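Local coordinates for protein Poly(A) ribonuclease POP2 (Saccharomyces cerevisiae, PDB 1UOC) that degrades RNA from its 3' end with a preference for poly(A), as a probably catalytic subunit of the CCR4-NOT deadenylase complex, here represented by its RNase D domain, at residues 78-83 / 101-106; 66-71 / 163-168. One frame throughout, in Å; residues are numbered along the deposited sequence.

How the interactions relate
Both contacts belong to the RNase H-like fold of a DEDD nuclease, but to different layers. Interaction 1 is a buried strand pairing inside the central sheet, held by backbone hydrogen bonds and flanked by phenylalanines on one face and amide side chains on the other. Interaction 2 is smaller and only partly buried; it joins two helices mainly through a methionine lying over a tyrosine ring, with no hydrogen bond across it. They share no element, although helix 61-73 leads straight into strand 77-86. Phe169 of helix 165-174 also touches Pro78 and Leu81, so the helix of interaction 2 packs on the sheet of interaction 1. Their centres are about 18 Å apart.

Interaction 1 of 2, residues 78-83 / 101-106; sequences PIQLGL and QFNFEF
Phe104 sets the edge of its ring against residues 78-83: Leu81 CB lies near the ring plane, 3.6 Å from Phe104 CE1. Its CG lies beside the backbone N (chi1 -62°), which carries the ring back along the strand toward Leu81. A flat, apolar group suits this buried place, where Phe141 meets it edge-to-face. The backbone N of Phe104 also grips Ile79 O at 3.0 Å in a nearly straight bond (171°).

Ile79 sends its longer branch onward, and CD1 reaches Phe106 CB at 3.7 Å. Ile79 and Gln80 both face Glu46, itself a probable ligand of the catalytic metal, in a classic beta bulge.

Phe102 forms an antiparallel hydrogen-bonded pair with Leu81: Leu81 N gives to Phe102 O at 3.0 Å, and Phe102 N to Leu81 O at 2.8 Å. Its ring lies alongside the Leu81 side chain, and CE1 meets Leu83 CD1 at 3.8 Å.

On the other face of the sheet the Gln80 amide stacks on that of Gln101, their planes 29° apart, with Asn103 beside it. With an alanine in place of Gln80, both buried amides would probably lose a polar neighbour and a gap would open beside His131. The pairing thus separates two chemistries: hydrocarbon packs on the phenylalanine face, while polar amides gather on the other.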
loop_
_atom_site.group_PDB
_atom_site.type_symbol
_atom_site.label_atom_id
_atom_site.label_comp_id
_atom_site.label_asym_id
_atom_site.label_seq_id
_atom_site.Cartn_x
_atom_site.Cartn_y
_atom_site.Cartn_z
ATOM N N PRO A 78 -2.853 8.215 10.511
ATOM C CA PRO A 78 -1.726 7.397 10.058
ATOM C C PRO A 78 -0.521 7.526 10.979
ATOM O O PRO A 78 -0.136 8.629 11.350
ATOM C CB PRO A 78 -1.418 7.955 8.664
ATOM C CG PRO A 78 -2.541 8.938 8.372
ATOM C CD PRO A 78 -2.945 9.441 9.707
ATOM N N ILE A 79 0.070 6.397 11.340
ATOM C CA ILE A 79 1.245 6.405 12.189
ATOM C C ILE A 79 2.426 5.981 11.299
ATOM O O ILE A 79 3.552 6.456 11.457
ATOM C CB ILE A 79 1.061 5.430 13.390
ATOM C CG1 ILE A 79 2.250 5.531 14.350
ATOM C CG2 ILE A 79 0.921 4.020 12.913
ATOM C CD1 ILE A 79 2.225 6.771 15.224
ATOM N N GLN A 80 2.149 5.091 10.351
ATOM C CA GLN A 80 3.166 4.606 9.420
ATOM C C GLN A 80 2.565 4.320 8.048
ATOM O O GLN A 80 1.371 4.011 7.921
ATOM C CB GLN A 80 3.821 3.323 9.946
ATOM C CG GLN A 80 4.908 3.540 10.980
ATOM C CD GLN A 80 5.476 2.238 11.518
ATOM O OE1 GLN A 80 6.560 2.222 12.107
ATOM N NE2 GLN A 80 4.747 1.143 11.330
ATOM N N LEU A 81 3.403 4.431 7.024
ATOM C CA LEU A 81 2.987 4.164 5.664
ATOM C C LEU A 81 4.194 3.687 4.864
ATOM O O LEU A 81 5.253 4.296 4.906
ATOM C CB LEU A 81 2.375 5.424 5.041
ATOM C CG LEU A 81 1.811 5.358 3.619
ATOM C CD1 LEU A 81 0.844 6.516 3.405
ATOM C CD2 LEU A 81 2.939 5.409 2.587
ATOM N N GLY A 82 4.032 2.583 4.148
ATOM C CA GLY A 82 5.123 2.061 3.348
ATOM C C GLY A 82 4.905 2.181 1.846
ATOM O O GLY A 82 3.780 2.089 1.366
ATOM N N LEU A 83 5.986 2.419 1.107
ATOM C CA LEU A 83 5.940 2.505 -0.355
ATOM C C LEU A 83 7.118 1.700 -0.868
ATOM O O LEU A 83 8.231 1.823 -0.366
ATOM C CB LEU A 83 6.091 3.945 -0.866
ATOM C CG LEU A 83 4.955 4.947 -0.682
ATOM C CD1 LEU A 83 5.345 6.253 -1.380
ATOM C CD2 LEU A 83 3.645 4.390 -1.253
ATOM N N GLN A 101 9.595 3.441 4.644
ATOM C CA GLN A 101 8.608 3.386 5.701
ATOM C C GLN A 101 8.558 4.782 6.266
ATOM O O GLN A 101 9.455 5.193 6.992
ATOM C CB GLN A 101 8.980 2.409 6.812
ATOM C CG GLN A 101 7.859 2.304 7.858
ATOM C CD GLN A 101 8.109 1.231 8.902
ATOM O OE1 GLN A 101 8.840 1.442 9.858
ATOM N NE2 GLN A 101 7.503 0.077 8.714
ATOM N N PHE A 102 7.512 5.515 5.913
ATOM C CA PHE A 102 7.348 6.866 6.405
ATOM C C PHE A 102 6.706 6.823 7.792
ATOM O O PHE A 102 5.674 6.187 7.992
ATOM C CB PHE A 102 6.477 7.671 5.437
ATOM C CG PHE A 102 7.050 7.775 4.041
ATOM C CD1 PHE A 102 6.812 6.776 3.096
ATOM C CD2 PHE A 102 7.825 8.867 3.677
ATOM C CE1 PHE A 102 7.339 6.866 1.809
ATOM C CE2 PHE A 102 8.361 8.969 2.390
ATOM C CZ PHE A 102 8.115 7.962 1.455
ATOM N N ASN A 103 7.329 7.497 8.750
ATOM C CA ASN A 103 6.824 7.527 10.119
ATOM C C ASN A 103 6.239 8.920 10.376
ATOM O O ASN A 103 6.921 9.929 10.220
ATOM C CB ASN A 103 7.968 7.207 11.080
ATOM C CG ASN A 103 8.609 5.848 10.795
ATOM O OD1 ASN A 103 9.637 5.755 10.118
ATOM N ND2 ASN A 103 7.994 4.790 11.302
ATOM N N PHE A 104 4.965 8.978 10.748
ATOM C CA PHE A 104 4.310 10.264 10.951
ATOM C C PHE A 104 4.284 10.767 12.383
ATOM O O PHE A 104 4.412 9.990 13.338
ATOM C CB PHE A 104 2.886 10.219 10.398
ATOM C CG PHE A 104 2.826 9.958 8.926
ATOM C CD1 PHE A 104 2.689 8.666 8.437
ATOM C CD2 PHE A 104 2.936 11.007 8.019
ATOM C CE1 PHE A 104 2.659 8.416 7.056
ATOM C CE2 PHE A 104 2.911 10.770 6.640
ATOM C CZ PHE A 104 2.772 9.471 6.159
ATOM N N GLU A 105 4.107 12.074 12.524
ATOM C CA GLU A 105 4.066 12.689 13.840
ATOM C C GLU A 105 2.930 12.106 14.657
ATOM O O GLU A 105 1.866 11.794 14.128
ATOM C CB GLU A 105 3.908 14.210 13.728
ATOM C CG GLU A 105 2.533 14.701 13.320
ATOM C CD GLU A 105 2.548 16.175 12.923
ATOM O OE1 GLU A 105 1.466 16.790 12.815
ATOM O OE2 GLU A 105 3.652 16.716 12.707
ATOM N N PHE A 106 3.171 11.956 15.952
ATOM C CA PHE A 106 2.186 11.398 16.852
ATOM C C PHE A 106 2.169 12.193 18.154
ATOM O O PHE A 106 3.218 12.490 18.718
ATOM C CB PHE A 106 2.524 9.936 17.124
ATOM C CG PHE A 106 1.579 9.271 18.059
ATOM C CD1 PHE A 106 0.250 9.065 17.697
ATOM C CD2 PHE A 106 2.010 8.861 19.314
ATOM C CE1 PHE A 106 -0.639 8.461 18.572
ATOM C CE2 PHE A 106 1.131 8.257 20.200
ATOM C CZ PHE A 106 -0.201 8.056 19.828
#

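Interaction 2 of 2, residues 66-71 / 163-168; sequences YQTMRA and AAYDLG
Met69 lies over one face of the Tyr165 ring: its CG stands 3.7 Å from the ring centroid and only 11° off the normal, a CH-pi contact. Its CB sits over the same face nearer the hydroxyl, 3.4 Å from Tyr165 CE1. The sulfur rises further above that face, SD being 5.4 Å from the centroid, a distant Met-aromatic contact. With CG anti to the backbone N (chi1 178°), the chain runs out over the ring before bending at chi2 and chi3. A long, flexible, apolar side chain suits this task, because it can cover an aromatic face and still turn away at its end.

That bend takes SD to the backbone of the facing helix, 3.9 Å from Gly168 CA. Gly168 suits the spot because a beta carbon there would collide with the sulfur. At its far end the tyrosine meets Thr68, whose CG2 lies 3.2 Å from Tyr165 OH, while Thr68 OG1 bonds back to Tyr64 O, one turn earlier.

The second shell sets the start of helix 165-174. Ala164 occupies its N-cap, and Ala164 O accepts from Gly168 N at 2.8 Å. Asp166, a probable ligand of the catalytic metal, follows Tyr165 directly and is held by Thr45 of strand 40-48.

Around the pair, Met179 also packs on Met69, and helix 183-193 touches both sides, Lys183 on Tyr66 and Val190 on Leu167. Helix 165-174 thus stands between helix 61-73 and the central sheet, which it reaches through Phe169.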
loop_
_atom_site.group_PDB
_atom_site.type_symbol
_atom_site.label_atom_id
_atom_site.label_comp_id
_atom_site.label_asym_id
_atom_site.label_seq_id
_atom_site.Cartn_x
_atom_site.Cartn_y
_atom_site.Cartn_z
ATOM N N TYR A 66 -18.041 0.812 2.149
ATOM C CA TYR A 66 -17.729 2.195 1.822
ATOM C C TYR A 66 -18.204 3.164 2.910
ATOM O O TYR A 66 -17.494 4.104 3.262
ATOM C CB TYR A 66 -18.358 2.587 0.484
ATOM C CG TYR A 66 -18.453 4.082 0.318
ATOM C CD1 TYR A 66 -17.303 4.865 0.193
ATOM C CD2 TYR A 66 -19.684 4.727 0.407
ATOM C CE1 TYR A 66 -17.380 6.259 0.178
ATOM C CE2 TYR A 66 -19.772 6.111 0.387
ATOM C CZ TYR A 66 -18.620 6.876 0.279
ATOM O OH TYR A 66 -18.718 8.251 0.304
ATOM N N GLN A 67 -19.407 2.940 3.431
ATOM C CA GLN A 67 -19.960 3.800 4.474
ATOM C C GLN A 67 -19.215 3.658 5.791
ATOM O O GLN A 67 -19.097 4.612 6.555
ATOM C CB GLN A 67 -21.449 3.494 4.692
ATOM C CG GLN A 67 -22.371 4.269 3.761
ATOM C CD GLN A 67 -22.194 5.771 3.905
ATOM O OE1 GLN A 67 -22.717 6.548 3.106
ATOM N NE2 GLN A 67 -21.452 6.187 4.932
ATOM N N THR A 68 -18.721 2.454 6.047
ATOM C CA THR A 68 -17.973 2.161 7.259
ATOM C C THR A 68 -16.646 2.891 7.167
ATOM O O THR A 68 -16.139 3.433 8.147
ATOM C CB THR A 68 -17.687 0.646 7.381
ATOM O OG1 THR A 68 -18.922 -0.067 7.521
ATOM C CG2 THR A 68 -16.789 0.360 8.578
ATOM N N MET A 69 -16.087 2.898 5.964
ATOM C CA MET A 69 -14.808 3.543 5.729
ATOM C C MET A 69 -14.922 5.060 5.762
ATOM O O MET A 69 -14.066 5.736 6.325
ATOM C CB MET A 69 -14.231 3.076 4.389
ATOM C CG MET A 69 -12.912 3.737 4.014
ATOM S SD MET A 69 -13.098 4.831 2.605
ATOM C CE MET A 69 -13.518 6.346 3.364
ATOM N N ARG A 70 -15.985 5.594 5.171
ATOM C CA ARG A 70 -16.191 7.041 5.130
ATOM C C ARG A 70 -16.421 7.603 6.522
ATOM O O ARG A 70 -15.988 8.708 6.837
ATOM C CB ARG A 70 -17.383 7.381 4.225
ATOM C CG ARG A 70 -17.479 8.848 3.830
ATOM C CD ARG A 70 -18.242 9.674 4.850
ATOM N NE ARG A 70 -19.639 9.255 4.954
ATOM C CZ ARG A 70 -20.503 9.249 3.940
ATOM N NH1 ARG A 70 -21.755 8.853 4.134
ATOM N NH2 ARG A 70 -20.117 9.633 2.730
ATOM N N ALA A 71 -17.098 6.824 7.354
ATOM C CA ALA A 71 -17.401 7.226 8.718
ATOM C C ALA A 71 -16.190 7.089 9.634
ATOM O O ALA A 71 -16.217 7.548 10.776
ATOM C CB ALA A 71 -18.558 6.387 9.254
ATOM N N ALA A 163 -7.565 -2.380 -0.716
ATOM C CA ALA A 163 -7.478 -0.977 -1.086
ATOM C C ALA A 163 -8.375 -0.114 -0.218
ATOM O O ALA A 163 -7.931 0.429 0.792
ATOM C CB ALA A 163 -7.854 -0.809 -2.552
ATOM N N ALA A 164 -9.632 0.010 -0.638
ATOM C CA ALA A 164 -10.653 0.794 0.056
ATOM C C ALA A 164 -10.136 1.746 1.133
ATOM O O ALA A 164 -10.226 2.966 0.986
ATOM C CB ALA A 164 -11.693 -0.141 0.649
ATOM N N TYR A 165 -9.605 1.190 2.218
ATOM C CA TYR A 165 -9.100 2.009 3.313
ATOM C C TYR A 165 -7.804 2.764 3.042
ATOM O O TYR A 165 -7.642 3.896 3.491
ATOM C CB TYR A 165 -8.950 1.157 4.575
ATOM C CG TYR A 165 -10.243 1.027 5.340
ATOM C CD1 TYR A 165 -11.345 0.374 4.784
ATOM C CD2 TYR A 165 -10.389 1.607 6.600
ATOM C CE1 TYR A 165 -12.563 0.310 5.464
ATOM C CE2 TYR A 165 -11.598 1.547 7.289
ATOM C CZ TYR A 165 -12.679 0.901 6.715
ATOM O OH TYR A 165 -13.881 0.862 7.384
ATOM N N ASP A 166 -6.879 2.150 2.313
ATOM C CA ASP A 166 -5.616 2.821 2.025
ATOM C C ASP A 166 -5.868 3.989 1.086
ATOM O O ASP A 166 -5.412 5.104 1.337
ATOM C CB ASP A 166 -4.607 1.846 1.410
ATOM C CG ASP A 166 -4.166 0.771 2.391
ATOM O OD1 ASP A 166 -4.465 0.901 3.592
ATOM O OD2 ASP A 166 -3.511 -0.201 1.971
ATOM N N LEU A 167 -6.611 3.721 0.015
ATOM C CA LEU A 167 -6.968 4.734 -0.974
ATOM C C LEU A 167 -7.878 5.777 -0.336
ATOM O O LEU A 167 -7.732 6.975 -0.574
ATOM C CB LEU A 167 -7.671 4.072 -2.156
ATOM C CG LEU A 167 -6.754 3.435 -3.205
ATOM C CD1 LEU A 167 -5.488 2.897 -2.561
ATOM C CD2 LEU A 167 -7.512 2.343 -3.943
ATOM N N GLY A 168 -8.818 5.313 0.478
ATOM C CA GLY A 168 -9.709 6.235 1.156
ATOM C C GLY A 168 -8.842 7.269 1.839
ATOM O O GLY A 168 -8.999 8.469 1.616
#